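Local coordinates for peptidase M16 domain protein (PDB 4XEA) that probably cleaves peptides as a metal-dependent hydrolase of the M16 (insulinase) family and binds metal ions, at residues 33-38 with 110-115; 74-79 with 84-89; 19-24 with 372-377; 95-100 with 114-119. All coordinates share one frame; numbering follows the deposited sequence.

Contact 1 (33-38 with 110-115). With NA (sodium ion), chain B.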
loop_
_atom_site.group_PDB
_atom_site.type_symbol
_atom_site.label_atom_id
_atom_site.label_comp_id
_atom_site.label_asym_id
_atom_site.label_seq_id
_atom_site.Cartn_x
_atom_site.Cartn_y
_atom_site.Cartn_z
ATOM N N ALA A 33 -3.782 14.519 9.796
ATOM C CA ALA A 33 -3.095 15.724 10.260
ATOM C C ALA A 33 -1.586 15.444 10.325
ATOM O O ALA A 33 -1.180 14.385 10.806
ATOM C CB ALA A 33 -3.630 16.080 11.646
HETATM N N MSE A 34 -0.757 16.407 9.904
HETATM C CA MSE A 34 0.687 16.224 9.971
HETATM C C MSE A 34 1.356 17.522 10.450
HETATM O O MSE A 34 1.030 18.608 9.944
HETATM C CB MSE A 34 1.234 15.815 8.596
HETATM C CG MSE A 34 2.798 15.711 8.498
HETATM SE SE MSE A 34 3.488 14.979 6.813
HETATM C CE MSE A 34 3.003 13.089 6.991
ATOM N N PHE A 35 2.232 17.376 11.453
ATOM C CA PHE A 35 3.042 18.450 12.013
ATOM C C PHE A 35 4.512 18.091 11.700
ATOM O O PHE A 35 4.999 17.069 12.176
ATOM C CB PHE A 35 2.783 18.492 13.539
ATOM C CG PHE A 35 3.319 19.710 14.264
ATOM C CD1 PHE A 35 3.577 20.910 13.626
ATOM C CD2 PHE A 35 3.462 19.658 15.645
ATOM C CE1 PHE A 35 4.053 22.022 14.343
ATOM C CE2 PHE A 35 3.915 20.773 16.374
ATOM C CZ PHE A 35 4.219 21.942 15.710
ATOM N N ALA A 36 5.187 18.880 10.864
ATOM C CA ALA A 36 6.539 18.542 10.396
ATOM C C ALA A 36 7.509 19.647 10.571
ATOM O O ALA A 36 7.116 20.830 10.560
ATOM C CB ALA A 36 6.516 18.112 8.940
ATOM N N THR A 37 8.785 19.261 10.691
ATOM C CA THR A 37 9.880 20.228 10.853
ATOM C C THR A 37 10.843 20.149 9.679
ATOM O O THR A 37 11.127 19.064 9.170
ATOM C CB THR A 37 10.652 20.026 12.175
ATOM O OG1 THR A 37 11.774 20.911 12.233
ATOM C CG2 THR A 37 11.122 18.595 12.275
ATOM N N ARG A 38 11.314 21.323 9.243
ATOM C CA ARG A 38 12.388 21.439 8.238
ATOM C C ARG A 38 13.763 21.098 8.864
ATOM O O ARG A 38 14.645 21.972 9.040
ATOM C CB ARG A 38 12.402 22.844 7.662
ATOM C CG ARG A 38 13.228 23.012 6.419
ATOM C CD ARG A 38 13.229 24.457 5.907
ATOM N NE ARG A 38 11.923 25.009 5.478
ATOM C CZ ARG A 38 11.106 25.774 6.212
ATOM N NH1 ARG A 38 11.370 26.049 7.489
ATOM N NH2 ARG A 38 9.982 26.244 5.660
ATOM N N GLY A 110 -4.662 18.990 19.551
ATOM C CA GLY A 110 -4.058 19.414 20.824
ATOM C C GLY A 110 -2.953 18.462 21.285
ATOM O O GLY A 110 -1.871 18.898 21.670
ATOM N N THR A 111 -3.208 17.163 21.220
ATOM C CA THR A 111 -2.213 16.169 21.606
ATOM C C THR A 111 -1.001 16.205 20.653
ATOM O O THR A 111 0.158 16.078 21.080
ATOM C CB THR A 111 -2.842 14.771 21.594
ATOM O OG1 THR A 111 -4.055 14.767 22.388
ATOM C CG2 THR A 111 -1.840 13.728 22.104
ATOM N N LEU A 112 -1.280 16.400 19.364
ATOM C CA LEU A 112 -0.218 16.452 18.342
ATOM C C LEU A 112 0.698 17.651 18.619
ATOM O O LEU A 112 1.917 17.519 18.669
ATOM C CB LEU A 112 -0.831 16.520 16.935
ATOM C CG LEU A 112 0.177 16.589 15.775
ATOM C CD1 LEU A 112 1.089 15.382 15.765
ATOM C CD2 LEU A 112 -0.561 16.761 14.472
ATOM N N LEU A 113 0.106 18.821 18.806
ATOM C CA LEU A 113 0.919 20.011 19.097
ATOM C C LEU A 113 1.702 19.781 20.381
ATOM O O LEU A 113 2.909 19.990 20.416
ATOM C CB LEU A 113 0.061 21.271 19.210
ATOM C CG LEU A 113 -0.579 21.761 17.912
ATOM C CD1 LEU A 113 -1.683 22.785 18.203
ATOM C CD2 LEU A 113 0.492 22.323 16.950
ATOM N N ASP A 114 1.007 19.353 21.432
ATOM C CA ASP A 114 1.614 19.180 22.766
ATOM C C ASP A 114 2.814 18.226 22.783
ATOM O O ASP A 114 3.865 18.559 23.336
ATOM C CB ASP A 114 0.556 18.713 23.771
ATOM C CG ASP A 114 -0.467 19.793 24.090
ATOM O OD1 ASP A 114 -0.270 20.985 23.712
ATOM O OD2 ASP A 114 -1.452 19.443 24.742
ATOM N N PHE A 115 2.700 17.052 22.163
ATOM C CA PHE A 115 3.799 16.072 22.292
ATOM C C PHE A 115 5.020 16.395 21.402
ATOM O O PHE A 115 6.135 15.952 21.675
ATOM C CB PHE A 115 3.294 14.615 22.146
ATOM C CG PHE A 115 3.501 13.977 20.776
ATOM C CD1 PHE A 115 4.702 13.369 20.449
ATOM C CD2 PHE A 115 2.456 13.914 19.851
ATOM C CE1 PHE A 115 4.883 12.736 19.195
ATOM C CE2 PHE A 115 2.620 13.306 18.616
ATOM C CZ PHE A 115 3.840 12.714 18.280
HETATM NA NA NA B . 7.404 15.091 23.123
HETATM O O HOH W 1 6.065 14.635 24.949
HETATM O O HOH W 2 9.240 13.791 24.297
#
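Phe35 meets Leu112 and Leu113 of helix 105-116, one at the CB end of the phenylalanine and the other on its ring. Leu113 lays its CD2 methyl over one face of the ring, 3.8 Å above the plane and displaced toward the rim at CE2 and CZ. This is a CH-pi contact, with the methyl 4.1 Å from the ring centroid and the side chains crossing at about a right angle. Leu112 touches the root of the side chain instead, its CD2 lying 3.9 Å from Phe35 CB. The same methyl reaches Ala33 CB at 4.2 Å, so one branch of Leu112 spans two residues on one face of the strand. Leu112 O sits at the edge of the Phe35 ring, near its plane.

The Phe35 ring extends toward the helix because CG is anti to the backbone N (chi1 -168°). Leu113 does not point straight at the strand; CG anti to the carbonyl carbon (chi1 -69°), with chi2 near trans, brings CD2 over the ring. Strand 31-37 lies inside the six-stranded sheet, and the axes of 33-37 and 110-115 run almost parallel, at 16°. Met34 and Ala36 face the other way, against helix 367-379. At the segment's end, Phe115 O binds the sodium ion at 2.1 Å.

No hydrogen bond joins the two segments and all four touching residues are buried, which implies cohesion by dispersion and exclusion of water.

Contact 2 (74-79 with 84-89); sequences DVFARF and ASVDAY
Over one face of the Phe79 ring lies Val86, whose CB stands 3.5 Å above the plane, offset toward the CD2 and CE2 rim. The edge of the same ring is met by Val75 CG1 in its plane and, near the plane, by Ala84, whose CB is 4.2 Å from Phe79 CB. The Phe76 ring takes Val86 obliquely, with its CD1 3.5 Å from Val86 CG1, and is also stacked with Phe68. Val86 thus works with all its branches. CG1 sits between the backbone N and the carbonyl carbon (chi1 66°), which wedges it between the two phenylalanines, while CG2 turns to CE2 and CZ of Phe79. Both aromatic side chains cross the valine at about a right angle.

The arrangement is a helix-turn-strand unit: a short helix leads through a short connection into strand 84-90, outermost within this chain in the six-stranded sheet, which pairs antiparallel with strand 95-101. The two segments run at 147° to each other and close where Ala84 N donates to Phe79 O at 3.0 Å, bent to 135° at the hydrogen and coming from above the carbonyl plane. Further along, water 3 bridges the backbones, donating to Phe76 O at 2.8 Å and accepting from Val86 N at 3.1 Å. At the other end of the helix, Asp74 is the N-cap, its OD1 accepting a weak bond of 3.2 Å from Ala77 N.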
loop_
_atom_site.group_PDB
_atom_site.type_symbol
_atom_site.label_atom_id
_atom_site.label_comp_id
_atom_site.label_asym_id
_atom_site.label_seq_id
_atom_site.Cartn_x
_atom_site.Cartn_y
_atom_site.Cartn_z
ATOM N N ASP A 74 0.715 8.295 27.900
ATOM C CA ASP A 74 1.003 7.306 26.823
ATOM C C ASP A 74 0.459 7.993 25.580
ATOM O O ASP A 74 -0.768 8.062 25.377
ATOM C CB ASP A 74 0.267 5.961 27.085
ATOM C CG ASP A 74 0.438 4.905 25.957
ATOM O OD1 ASP A 74 0.839 5.201 24.811
ATOM O OD2 ASP A 74 0.116 3.729 26.244
ATOM N N VAL A 75 1.366 8.507 24.750
ATOM C CA VAL A 75 0.956 9.352 23.650
ATOM C C VAL A 75 0.102 8.587 22.657
ATOM O O VAL A 75 -0.892 9.119 22.167
ATOM C CB VAL A 75 2.149 10.046 22.975
ATOM C CG1 VAL A 75 1.733 10.634 21.639
ATOM C CG2 VAL A 75 2.707 11.142 23.910
ATOM N N PHE A 76 0.463 7.332 22.398
ATOM C CA PHE A 76 -0.258 6.508 21.417
ATOM C C PHE A 76 -1.673 6.201 21.887
ATOM O O PHE A 76 -2.612 6.197 21.076
ATOM C CB PHE A 76 0.492 5.191 21.129
ATOM C CG PHE A 76 1.787 5.384 20.397
ATOM C CD1 PHE A 76 1.803 5.515 19.007
ATOM C CD2 PHE A 76 2.991 5.441 21.089
ATOM C CE1 PHE A 76 3.003 5.704 18.316
ATOM C CE2 PHE A 76 4.190 5.626 20.414
ATOM C CZ PHE A 76 4.198 5.764 19.019
ATOM N N ALA A 77 -1.823 5.944 23.187
ATOM C CA ALA A 77 -3.127 5.650 23.764
ATOM C C ALA A 77 -4.017 6.889 23.835
ATOM O O ALA A 77 -5.224 6.783 23.693
ATOM C CB ALA A 77 -2.980 5.018 25.147
ATOM N N ARG A 78 -3.420 8.060 24.032
ATOM C CA ARG A 78 -4.180 9.314 24.046
ATOM C C ARG A 78 -4.929 9.519 22.724
ATOM O O ARG A 78 -6.108 9.863 22.730
ATOM C CB ARG A 78 -3.250 10.511 24.358
ATOM C CG ARG A 78 -3.913 11.922 24.389
ATOM C CD ARG A 78 -5.094 12.005 25.356
ATOM N NE ARG A 78 -4.708 11.644 26.722
ATOM C CZ ARG A 78 -4.286 12.502 27.648
ATOM N NH1 ARG A 78 -4.200 13.801 27.393
ATOM N NH2 ARG A 78 -3.948 12.051 28.848
ATOM N N PHE A 79 -4.262 9.272 21.597
ATOM C CA PHE A 79 -4.935 9.254 20.293
ATOM C C PHE A 79 -5.924 8.107 20.154
ATOM O O PHE A 79 -7.028 8.307 19.649
ATOM C CB PHE A 79 -3.925 9.108 19.155
ATOM C CG PHE A 79 -3.089 10.316 18.961
ATOM C CD1 PHE A 79 -3.562 11.379 18.234
ATOM C CD2 PHE A 79 -1.848 10.392 19.532
ATOM C CE1 PHE A 79 -2.801 12.515 18.096
ATOM C CE2 PHE A 79 -1.068 11.496 19.371
ATOM C CZ PHE A 79 -1.546 12.563 18.665
ATOM N N ALA A 84 -8.229 7.764 16.990
ATOM C CA ALA A 84 -7.184 8.152 16.037
ATOM C C ALA A 84 -5.961 7.331 16.344
ATOM O O ALA A 84 -5.884 6.710 17.407
ATOM C CB ALA A 84 -6.849 9.660 16.143
ATOM N N SER A 85 -5.011 7.333 15.420
ATOM C CA SER A 85 -3.696 6.748 15.680
ATOM C C SER A 85 -2.593 7.604 15.068
ATOM O O SER A 85 -2.800 8.267 14.051
ATOM C CB SER A 85 -3.617 5.314 15.163
ATOM O OG SER A 85 -3.408 5.314 13.773
ATOM N N VAL A 86 -1.417 7.546 15.695
ATOM C CA VAL A 86 -0.330 8.491 15.454
ATOM C C VAL A 86 0.911 7.701 15.040
ATOM O O VAL A 86 1.096 6.556 15.451
ATOM C CB VAL A 86 -0.029 9.352 16.710
ATOM C CG1 VAL A 86 0.509 8.501 17.837
ATOM C CG2 VAL A 86 0.967 10.492 16.395
ATOM N N ASP A 87 1.741 8.305 14.181
ATOM C CA ASP A 87 3.003 7.688 13.797
ATOM C C ASP A 87 3.950 8.823 13.419
ATOM O O ASP A 87 3.594 10.008 13.551
ATOM C CB ASP A 87 2.751 6.675 12.678
ATOM C CG ASP A 87 3.828 5.574 12.594
ATOM O OD1 ASP A 87 4.886 5.644 13.271
ATOM O OD2 ASP A 87 3.602 4.638 11.818
ATOM N N ALA A 88 5.170 8.480 13.033
ATOM C CA ALA A 88 6.127 9.494 12.606
ATOM C C ALA A 88 7.128 8.856 11.638
ATOM O O ALA A 88 7.201 7.653 11.552
ATOM C CB ALA A 88 6.819 10.076 13.799
ATOM N N TYR A 89 7.880 9.685 10.930
ATOM C CA TYR A 89 9.040 9.253 10.188
ATOM C C TYR A 89 10.071 10.391 10.122
ATOM O O TYR A 89 9.748 11.564 10.318
ATOM C CB TYR A 89 8.660 8.702 8.766
ATOM C CG TYR A 89 8.148 9.782 7.799
ATOM C CD1 TYR A 89 9.036 10.641 7.162
ATOM C CD2 TYR A 89 6.781 9.958 7.563
ATOM C CE1 TYR A 89 8.585 11.647 6.289
ATOM C CE2 TYR A 89 6.322 10.948 6.703
ATOM C CZ TYR A 89 7.237 11.794 6.064
ATOM O OH TYR A 89 6.805 12.775 5.219
HETATM O O HOH W 3 -1.972 6.050 18.333
#

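Contact 3 (19-24 with 372-377); sequences VVTLMP and RNWVTY
Thr21 sets OG1 and CG2 over one face of the Trp374 indole, the two side chains crossing obliquely. Thr21 OG1 stands 3.0 Å above the plane on the six-membered side, toward the rim, nearest Trp374 CZ2 at 3.1 Å. The Thr21 CG2 methyl sits 4.0 Å from the centroid of the five-membered ring of Trp374, only 12° off the normal, a CH-pi contact. The threonine rotamer decides which branch meets which ring: with OG1 anti to the carbonyl carbon (chi1 -72°), CG2 is anti to the backbone N, and the two branches spread across the indole. Val19 adds an oblique touch, its CG1 4.3 Å from Trp374 CH2. Thr11 and Val197 also touch the indole, and Thr21 OG1 is hydrogen-bonded to Thr11 OG1.

Thr21 belongs to strand 19-24 of the six-stranded mixed sheet, whereas Trp374 rides on helix 367-379, some 350 residues later, so the contact joins the N-terminal sheet to the C-terminal half of the chain. This suits the M16 architecture of two related alpha/beta halves. Helix 204-216 covers the other face of the strand, at Val20 and Leu22.

An indole replaced by the methyl of an alanine here would probably leave a gap over Thr21 and Phe385 without its edge-to-face partner. Within the helix, Thr376 OG1 and Thr376 N both donate hydrogen bonds to Arg372 O, from opposite faces of its plane.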
loop_
_atom_site.group_PDB
_atom_site.type_symbol
_atom_site.label_atom_id
_atom_site.label_comp_id
_atom_site.label_asym_id
_atom_site.label_seq_id
_atom_site.Cartn_x
_atom_site.Cartn_y
_atom_site.Cartn_z
ATOM N N VAL A 19 3.155 27.992 10.196
ATOM C CA VAL A 19 2.213 28.036 9.068
ATOM C C VAL A 19 1.243 26.867 9.225
ATOM O O VAL A 19 1.657 25.750 9.480
ATOM C CB VAL A 19 2.979 27.995 7.708
ATOM C CG1 VAL A 19 2.044 27.719 6.520
ATOM C CG2 VAL A 19 3.749 29.329 7.477
ATOM N N VAL A 20 -0.053 27.153 9.065
ATOM C CA VAL A 20 -1.101 26.181 9.177
ATOM C C VAL A 20 -1.887 26.185 7.880
ATOM O O VAL A 20 -2.210 27.252 7.349
ATOM C CB VAL A 20 -2.096 26.468 10.332
ATOM C CG1 VAL A 20 -3.201 25.322 10.423
ATOM C CG2 VAL A 20 -1.374 26.615 11.683
ATOM N N THR A 21 -2.207 24.986 7.381
ATOM C CA THR A 21 -3.096 24.831 6.224
ATOM C C THR A 21 -4.161 23.807 6.561
ATOM O O THR A 21 -3.824 22.666 6.873
ATOM C CB THR A 21 -2.325 24.377 4.975
ATOM O OG1 THR A 21 -1.509 25.481 4.492
ATOM C CG2 THR A 21 -3.298 23.939 3.873
ATOM N N LEU A 22 -5.431 24.219 6.514
ATOM C CA LEU A 22 -6.553 23.337 6.779
ATOM C C LEU A 22 -7.336 23.129 5.482
ATOM O O LEU A 22 -7.585 24.075 4.732
ATOM C CB LEU A 22 -7.485 23.913 7.852
ATOM C CG LEU A 22 -6.905 24.309 9.216
ATOM C CD1 LEU A 22 -7.998 24.980 10.115
ATOM C CD2 LEU A 22 -6.245 23.135 9.932
HETATM N N MSE A 23 -7.683 21.878 5.208
HETATM C CA MSE A 23 -8.487 21.509 4.042
HETATM C C MSE A 23 -9.727 20.704 4.472
HETATM O O MSE A 23 -9.760 19.477 4.340
HETATM C CB MSE A 23 -7.626 20.689 3.061
HETATM C CG MSE A 23 -6.579 21.518 2.333
HETATM SE SE MSE A 23 -5.368 20.363 1.332
HETATM C CE MSE A 23 -4.144 19.944 2.799
ATOM N N PRO A 24 -10.768 21.391 4.982
ATOM C CA PRO A 24 -11.959 20.671 5.423
ATOM C C PRO A 24 -12.723 20.017 4.260
ATOM O O PRO A 24 -12.920 20.638 3.230
ATOM C CB PRO A 24 -12.799 21.769 6.105
ATOM C CG PRO A 24 -12.301 23.064 5.533
ATOM C CD PRO A 24 -10.853 22.842 5.237
ATOM N N ARG A 372 0.601 15.264 3.022
ATOM C CA ARG A 372 2.020 14.926 2.862
ATOM C C ARG A 372 2.686 15.840 1.841
ATOM O O ARG A 372 3.761 16.388 2.073
ATOM C CB ARG A 372 2.193 13.469 2.403
ATOM C CG ARG A 372 2.872 12.511 3.402
ATOM C CD ARG A 372 3.083 11.090 2.833
ATOM N NE ARG A 372 3.223 11.067 1.372
ATOM C CZ ARG A 372 2.329 10.526 0.545
ATOM N NH1 ARG A 372 1.235 9.945 1.025
ATOM N NH2 ARG A 372 2.525 10.559 -0.764
ATOM N N ASN A 373 2.034 16.003 0.700
ATOM C CA ASN A 373 2.580 16.867 -0.354
ATOM C C ASN A 373 2.562 18.363 -0.071
ATOM O O ASN A 373 3.536 19.068 -0.391
ATOM C CB ASN A 373 1.967 16.507 -1.674
ATOM C CG ASN A 373 2.511 15.192 -2.162
ATOM O OD1 ASN A 373 3.572 15.170 -2.708
ATOM N ND2 ASN A 373 1.867 14.095 -1.829
ATOM N N TRP A 374 1.525 18.849 0.590
ATOM C CA TRP A 374 1.491 20.262 0.997
ATOM C C TRP A 374 2.682 20.522 1.911
ATOM O O TRP A 374 3.480 21.468 1.694
ATOM C CB TRP A 374 0.173 20.654 1.712
ATOM C CG TRP A 374 -0.165 22.074 1.459
ATOM C CD1 TRP A 374 -1.068 22.521 0.560
ATOM C CD2 TRP A 374 0.399 23.239 2.083
ATOM N NE1 TRP A 374 -1.122 23.878 0.577
ATOM C CE2 TRP A 374 -0.183 24.352 1.463
ATOM C CE3 TRP A 374 1.374 23.449 3.070
ATOM C CZ2 TRP A 374 0.123 25.683 1.835
ATOM C CZ3 TRP A 374 1.711 24.785 3.437
ATOM C CH2 TRP A 374 1.117 25.872 2.795
ATOM N N VAL A 375 2.850 19.621 2.880
ATOM C CA VAL A 375 3.966 19.708 3.831
ATOM C C VAL A 375 5.322 19.711 3.139
ATOM O O VAL A 375 6.190 20.558 3.416
ATOM C CB VAL A 375 3.967 18.548 4.825
ATOM C CG1 VAL A 375 5.278 18.523 5.585
ATOM C CG2 VAL A 375 2.739 18.653 5.816
ATOM N N THR A 376 5.496 18.720 2.276
ATOM C CA THR A 376 6.774 18.478 1.630
ATOM C C THR A 376 7.210 19.621 0.730
ATOM O O THR A 376 8.342 20.079 0.831
ATOM C CB THR A 376 6.773 17.093 0.882
ATOM O OG1 THR A 376 6.701 16.067 1.881
ATOM C CG2 THR A 376 8.080 16.904 0.163
ATOM N N TYR A 377 6.341 20.076 -0.155
ATOM C CA TYR A 377 6.687 21.194 -1.032
ATOM C C TYR A 377 6.857 22.511 -0.270
ATOM O O TYR A 377 7.729 23.317 -0.592
ATOM C CB TYR A 377 5.661 21.336 -2.164
ATOM C CG TYR A 377 5.773 20.222 -3.223
ATOM C CD1 TYR A 377 7.021 19.923 -3.787
ATOM C CD2 TYR A 377 4.670 19.487 -3.664
ATOM C CE1 TYR A 377 7.175 18.960 -4.727
ATOM C CE2 TYR A 377 4.820 18.489 -4.673
ATOM C CZ TYR A 377 6.095 18.244 -5.172
ATOM O OH TYR A 377 6.377 17.289 -6.128
#

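Contact 4 (95-100 with 114-119). With NA (sodium ion), chain B.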
loop_
_atom_site.group_PDB
_atom_site.type_symbol
_atom_site.label_atom_id
_atom_site.label_comp_id
_atom_site.label_asym_id
_atom_site.label_seq_id
_atom_site.Cartn_x
_atom_site.Cartn_y
_atom_site.Cartn_z
ATOM N N THR A 95 11.350 15.841 9.294
ATOM C CA THR A 95 10.792 14.875 10.222
ATOM C C THR A 95 9.315 15.221 10.390
ATOM O O THR A 95 8.949 16.408 10.553
ATOM C CB THR A 95 11.481 14.939 11.624
ATOM O OG1 THR A 95 12.909 14.978 11.489
ATOM C CG2 THR A 95 11.096 13.736 12.475
ATOM N N ALA A 96 8.475 14.187 10.318
ATOM C CA ALA A 96 7.018 14.338 10.331
ATOM C C ALA A 96 6.346 13.482 11.410
ATOM O O ALA A 96 6.726 12.314 11.618
ATOM C CB ALA A 96 6.431 13.973 8.971
ATOM N N TYR A 97 5.340 14.100 12.056
ATOM C CA TYR A 97 4.453 13.500 13.055
ATOM C C TYR A 97 3.006 13.629 12.568
ATOM O O TYR A 97 2.564 14.717 12.154
ATOM C CB TYR A 97 4.648 14.192 14.417
ATOM C CG TYR A 97 6.110 14.185 14.858
ATOM C CD1 TYR A 97 6.607 13.136 15.620
ATOM C CD2 TYR A 97 7.011 15.169 14.424
ATOM C CE1 TYR A 97 7.921 13.061 15.976
ATOM C CE2 TYR A 97 8.369 15.116 14.798
ATOM C CZ TYR A 97 8.812 14.054 15.566
ATOM O OH TYR A 97 10.128 13.963 15.950
ATOM N N TYR A 98 2.248 12.520 12.578
ATOM C CA TYR A 98 0.932 12.567 11.945
ATOM C C TYR A 98 -0.048 11.608 12.582
ATOM O O TYR A 98 0.371 10.602 13.152
ATOM C CB TYR A 98 1.074 12.288 10.458
ATOM C CG TYR A 98 1.673 10.932 10.098
ATOM C CD1 TYR A 98 0.854 9.863 9.786
ATOM C CD2 TYR A 98 3.061 10.735 10.053
ATOM C CE1 TYR A 98 1.383 8.610 9.447
ATOM C CE2 TYR A 98 3.606 9.487 9.692
ATOM C CZ TYR A 98 2.758 8.444 9.391
ATOM O OH TYR A 98 3.267 7.211 9.085
ATOM N N PHE A 99 -1.341 11.959 12.534
ATOM C CA PHE A 99 -2.378 11.070 12.963
ATOM C C PHE A 99 -3.448 10.993 11.904
ATOM O O PHE A 99 -3.570 11.854 11.031
ATOM C CB PHE A 99 -2.976 11.489 14.345
ATOM C CG PHE A 99 -3.859 12.719 14.318
ATOM C CD1 PHE A 99 -5.173 12.646 13.885
ATOM C CD2 PHE A 99 -3.382 13.943 14.790
ATOM C CE1 PHE A 99 -5.991 13.773 13.879
ATOM C CE2 PHE A 99 -4.198 15.077 14.792
ATOM C CZ PHE A 99 -5.497 14.995 14.333
ATOM N N SER A 100 -4.238 9.945 11.988
ATOM C CA SER A 100 -5.516 9.918 11.320
ATOM C C SER A 100 -6.591 9.394 12.287
ATOM O O SER A 100 -6.317 8.565 13.149
ATOM C CB SER A 100 -5.422 9.082 10.075
ATOM O OG SER A 100 -5.306 7.739 10.434
ATOM N N ASP A 114 1.007 19.353 21.432
ATOM C CA ASP A 114 1.614 19.180 22.766
ATOM C C ASP A 114 2.814 18.226 22.783
ATOM O O ASP A 114 3.865 18.559 23.336
ATOM C CB ASP A 114 0.556 18.713 23.771
ATOM C CG ASP A 114 -0.467 19.793 24.090
ATOM O OD1 ASP A 114 -0.270 20.985 23.712
ATOM O OD2 ASP A 114 -1.452 19.443 24.742
ATOM N N PHE A 115 2.700 17.052 22.163
ATOM C CA PHE A 115 3.799 16.072 22.292
ATOM C C PHE A 115 5.020 16.395 21.402
ATOM O O PHE A 115 6.135 15.952 21.675
ATOM C CB PHE A 115 3.294 14.615 22.146
ATOM C CG PHE A 115 3.501 13.977 20.776
ATOM C CD1 PHE A 115 4.702 13.369 20.449
ATOM C CD2 PHE A 115 2.456 13.914 19.851
ATOM C CE1 PHE A 115 4.883 12.736 19.195
ATOM C CE2 PHE A 115 2.620 13.306 18.616
ATOM C CZ PHE A 115 3.840 12.714 18.280
ATOM N N VAL A 116 4.818 17.181 20.359
ATOM C CA VAL A 116 5.924 17.597 19.504
ATOM C C VAL A 116 6.615 18.857 20.072
ATOM O O VAL A 116 7.812 19.057 19.828
ATOM C CB VAL A 116 5.421 17.799 18.073
ATOM C CG1 VAL A 116 6.527 18.319 17.139
ATOM C CG2 VAL A 116 4.835 16.437 17.528
ATOM N N GLN A 117 5.878 19.676 20.839
ATOM C CA GLN A 117 6.412 20.944 21.389
ATOM C C GLN A 117 7.038 20.832 22.780
ATOM O O GLN A 117 7.442 21.845 23.358
ATOM C CB GLN A 117 5.341 22.054 21.339
ATOM C CG GLN A 117 5.096 22.521 19.913
ATOM C CD GLN A 117 4.019 23.555 19.749
ATOM O OE1 GLN A 117 2.963 23.588 20.471
ATOM N NE2 GLN A 117 4.251 24.425 18.773
ATOM N N SER A 118 7.113 19.619 23.333
ATOM C CA SER A 118 7.940 19.366 24.527
ATOM C C SER A 118 8.746 18.116 24.314
ATOM O O SER A 118 8.283 17.177 23.668
ATOM C CB SER A 118 7.088 19.183 25.793
ATOM O OG SER A 118 6.234 20.278 25.985
ATOM N N ILE A 119 9.948 18.070 24.867
ATOM C CA ILE A 119 10.746 16.841 24.765
ATOM C C ILE A 119 11.162 16.467 26.151
ATOM O O ILE A 119 11.390 17.352 26.976
ATOM C CB ILE A 119 11.999 16.991 23.900
ATOM C CG1 ILE A 119 12.514 15.595 23.546
ATOM C CG2 ILE A 119 13.055 17.835 24.614
ATOM C CD1 ILE A 119 13.532 15.527 22.467
HETATM NA NA NA B . 7.404 15.091 23.123
HETATM O O HOH W 1 6.065 14.635 24.949
HETATM O O HOH W 2 9.240 13.791 24.297
#
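Phe115 meets the Tyr97 ring from an unusual rotamer: its chi1 of 100° departs from any staggered value, yet it sets the phenyl group beside the tyrosine. The two residues belong to a strand-turn-helix unit in which strand 95-101, inside the six-stranded sheet, is followed by helix 105-116 packed on one face of that sheet. The ring planes stand at 86°, but the approach is oblique, with centroids 5.8 Å apart and Tyr97 CD1 3.9 Å from Phe115 CZ.

Val116 fills the angle between them. Its CG2 methyl lies 3.7 Å from Tyr97 CG and approaches that ring off-centre, while the same methyl sits over the middle of the Phe115 ring, 3.8 Å above its plane. Tyr97 has CG anti to the carbonyl carbon (chi1 -54°), which holds the ring against Val116 CG2 while its hydroxyl is hydrogen-bonded to Tyr189 OH. Its side chain also touches Met67 and Glu64, the latter the glutamate of the HxxEH sequence in helix 59-66, a hallmark of M16 peptidases; His61 and His65 of that sequence bind nickel together with Glu136. A leucine in place of Tyr97 would probably deprive the Tyr189 hydroxyl of its mate and the Val116 methyl of the aromatic surface against which it rests.

Beyond the helix the backbone turns back to the sodium ion, which Met67 O and two waters also bind. Here, with Phe115 O the first, Ser118 O is the second ligand from this segment, 2.3 Å from the metal.

Overall arrangement
All four contacts dress the same six-stranded sheet. Contacts 1 and 4, with centres 4 Å apart, share the end of helix 105-116 and the sodium site, and their strands pair directly, Phe35 N lying 2.8 Å from Tyr97 O. Contact 2 adds the edge of the sheet: Asp87 N is 2.9 Å from Tyr98 O, and Thr111 CG2 of contact 1 packs 3.6 Å from Phe79 CE2. Contact 3 reaches the sheet from the C-terminal half, touching contact 1 through Val375 CG1, 3.6 Å from Ala36 CB. Nickel marks the probable active site, about 10 and 11 Å from the Tyr97 and Phe76 side chains respectively; that of Phe79 is about 10 Å from sodium.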